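Local coordinates for protein transmembrane beta-barrels (Synthetic construct, PDB 6X9Z) that is a de novo designed eight-stranded beta-barrel intended to span a lipid membrane, at residues V12-N17 with V114-A119. Residues are numbered along the deposited sequence; the frame is centred on the assembly and turned at random.
Sequences VVVGYN and VAIGIA
Val114 pairs with Tyr16 at one end of the seam that closes this eight-stranded antiparallel barrel, where the last strand, 112-121, meets the first, 8-17. The seam illustrates how antiparallel pairing closes a barrel: hydrogen-bonded and non-hydrogen-bonded pairs alternate, as do outward and inward side chains. The first pair is bonded in both directions: Tyr16 N reaches Val114 O at 2.7 Å, almost straight at 173°, whereas Val114 N meets Tyr16 O from well above the carbonyl plane. Val114 O also lies at the edge of the Tyr16 ring, 3.6 Å from CD2.

Ala115 turns to the inner face, and its CB rests on the backbone, 3.6 Å from Gly15 CA, in a non-hydrogen-bonded pair whose CA atoms come within 3.7 Å. Ile116 returns to the outer surface, expected to meet lipid. Its CG1 meets Val14 CG1 at 3.8 Å: the torsions (chi1 59° for Ile116, 46° for Val14) turn each branch across the seam while the side chains run outward side by side. Beneath them, Ile116 O accepts the N-H of Val14, N to O 2.8 Å, and Ile116 N returns a bond to Val14 O.

Gly117, with an unusually extended backbone, lies across from Val13, whose CG1 hangs over its CA on the inner face. Ile118 brings the side chain back outside: two backbone bonds join it to Val12, and its CG1 packs against Val12 CG2 at 3.6 Å.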
loop_
_atom_site.group_PDB
_atom_site.type_symbol
_atom_site.label_atom_id
_atom_site.label_comp_id
_atom_site.label_asym_id
_atom_site.label_seq_id
_atom_site.Cartn_x
_atom_site.Cartn_y
_atom_site.Cartn_z
ATOM N N VAL A 12 -6.490 2.308 4.266
ATOM C CA VAL A 12 -7.570 2.073 3.316
ATOM C C VAL A 12 -7.349 3.006 2.136
ATOM O O VAL A 12 -7.162 4.214 2.320
ATOM C CB VAL A 12 -8.959 2.288 3.948
ATOM C CG1 VAL A 12 -9.298 1.134 4.879
ATOM C CG2 VAL A 12 -9.005 3.598 4.708
ATOM N N VAL A 13 -7.331 2.451 0.927
ATOM C CA VAL A 13 -7.040 3.248 -0.256
ATOM C C VAL A 13 -8.035 2.923 -1.356
ATOM O O VAL A 13 -8.602 1.830 -1.421
ATOM C CB VAL A 13 -5.600 3.042 -0.776
ATOM C CG1 VAL A 13 -4.594 3.338 0.311
ATOM C CG2 VAL A 13 -5.417 1.633 -1.329
ATOM N N VAL A 14 -8.234 3.903 -2.228
ATOM C CA VAL A 14 -8.992 3.739 -3.458
ATOM C C VAL A 14 -8.019 3.935 -4.610
ATOM O O VAL A 14 -7.303 4.944 -4.662
ATOM C CB VAL A 14 -10.172 4.720 -3.539
ATOM C CG1 VAL A 14 -9.734 6.128 -3.144
ATOM C CG2 VAL A 14 -10.774 4.704 -4.930
ATOM N N GLY A 15 -7.970 2.963 -5.512
ATOM C CA GLY A 15 -7.024 2.960 -6.618
ATOM C C GLY A 15 -7.757 3.012 -7.946
ATOM O O GLY A 15 -8.737 2.293 -8.152
ATOM N N TYR A 16 -7.271 3.866 -8.839
ATOM C CA TYR A 16 -7.850 4.054 -10.164
ATOM C C TYR A 16 -6.859 3.519 -11.191
ATOM O O TYR A 16 -5.793 4.107 -11.397
ATOM C CB TYR A 16 -8.166 5.526 -10.417
ATOM C CG TYR A 16 -9.059 6.156 -9.373
ATOM C CD1 TYR A 16 -10.429 6.257 -9.573
ATOM C CD2 TYR A 16 -8.529 6.660 -8.190
ATOM C CE1 TYR A 16 -11.247 6.838 -8.625
ATOM C CE2 TYR A 16 -9.339 7.237 -7.236
ATOM C CZ TYR A 16 -10.697 7.326 -7.460
ATOM O OH TYR A 16 -11.511 7.904 -6.514
ATOM N N ASN A 17 -7.216 2.409 -11.829
ATOM C CA ASN A 17 -6.343 1.711 -12.759
ATOM C C ASN A 17 -6.505 2.253 -14.176
ATOM O O ASN A 17 -7.530 2.838 -14.532
ATOM C CB ASN A 17 -6.639 0.211 -12.752
ATOM C CG ASN A 17 -6.552 -0.401 -11.366
ATOM O OD1 ASN A 17 -5.488 -0.848 -10.936
ATOM N ND2 ASN A 17 -7.676 -0.433 -10.661
ATOM N N VAL A 114 -3.185 4.614 -9.833
ATOM C CA VAL A 114 -2.949 5.647 -8.834
ATOM C C VAL A 114 -3.952 5.423 -7.717
ATOM O O VAL A 114 -5.154 5.291 -7.975
ATOM C CB VAL A 114 -3.075 7.058 -9.430
ATOM C CG1 VAL A 114 -3.056 8.108 -8.332
ATOM C CG2 VAL A 114 -1.947 7.303 -10.423
ATOM N N ALA A 115 -3.459 5.348 -6.485
ATOM C CA ALA A 115 -4.296 5.095 -5.326
ATOM C C ALA A 115 -4.057 6.165 -4.273
ATOM O O ALA A 115 -2.914 6.569 -4.031
ATOM C CB ALA A 115 -4.029 3.707 -4.735
ATOM N N ILE A 116 -5.145 6.632 -3.666
ATOM C CA ILE A 116 -5.101 7.593 -2.575
ATOM C C ILE A 116 -5.891 7.018 -1.411
ATOM O O ILE A 116 -6.835 6.244 -1.598
ATOM C CB ILE A 116 -5.657 8.971 -2.986
ATOM C CG1 ILE A 116 -7.108 8.836 -3.452
ATOM C CG2 ILE A 116 -4.791 9.595 -4.072
ATOM C CD1 ILE A 116 -7.748 10.146 -3.853
ATOM N N GLY A 117 -5.494 7.397 -0.204
ATOM C CA GLY A 117 -6.140 6.866 0.978
ATOM C C GLY A 117 -5.513 7.436 2.229
ATOM O O GLY A 117 -4.771 8.418 2.183
ATOM N N ILE A 118 -5.838 6.810 3.358
ATOM C CA ILE A 118 -5.309 7.217 4.651
ATOM C C ILE A 118 -4.605 6.028 5.286
ATOM O O ILE A 118 -4.837 4.870 4.936
ATOM C CB ILE A 118 -6.401 7.751 5.597
ATOM C CG1 ILE A 118 -7.408 6.643 5.905
ATOM C CG2 ILE A 118 -7.059 8.994 5.014
ATOM C CD1 ILE A 118 -8.589 7.087 6.728
ATOM N N ALA A 119 -3.737 6.336 6.245
ATOM C CA ALA A 119 -2.986 5.327 6.976
ATOM C C ALA A 119 -3.080 5.645 8.459
ATOM O O ALA A 119 -2.593 6.691 8.904
ATOM C CB ALA A 119 -1.528 5.277 6.513
#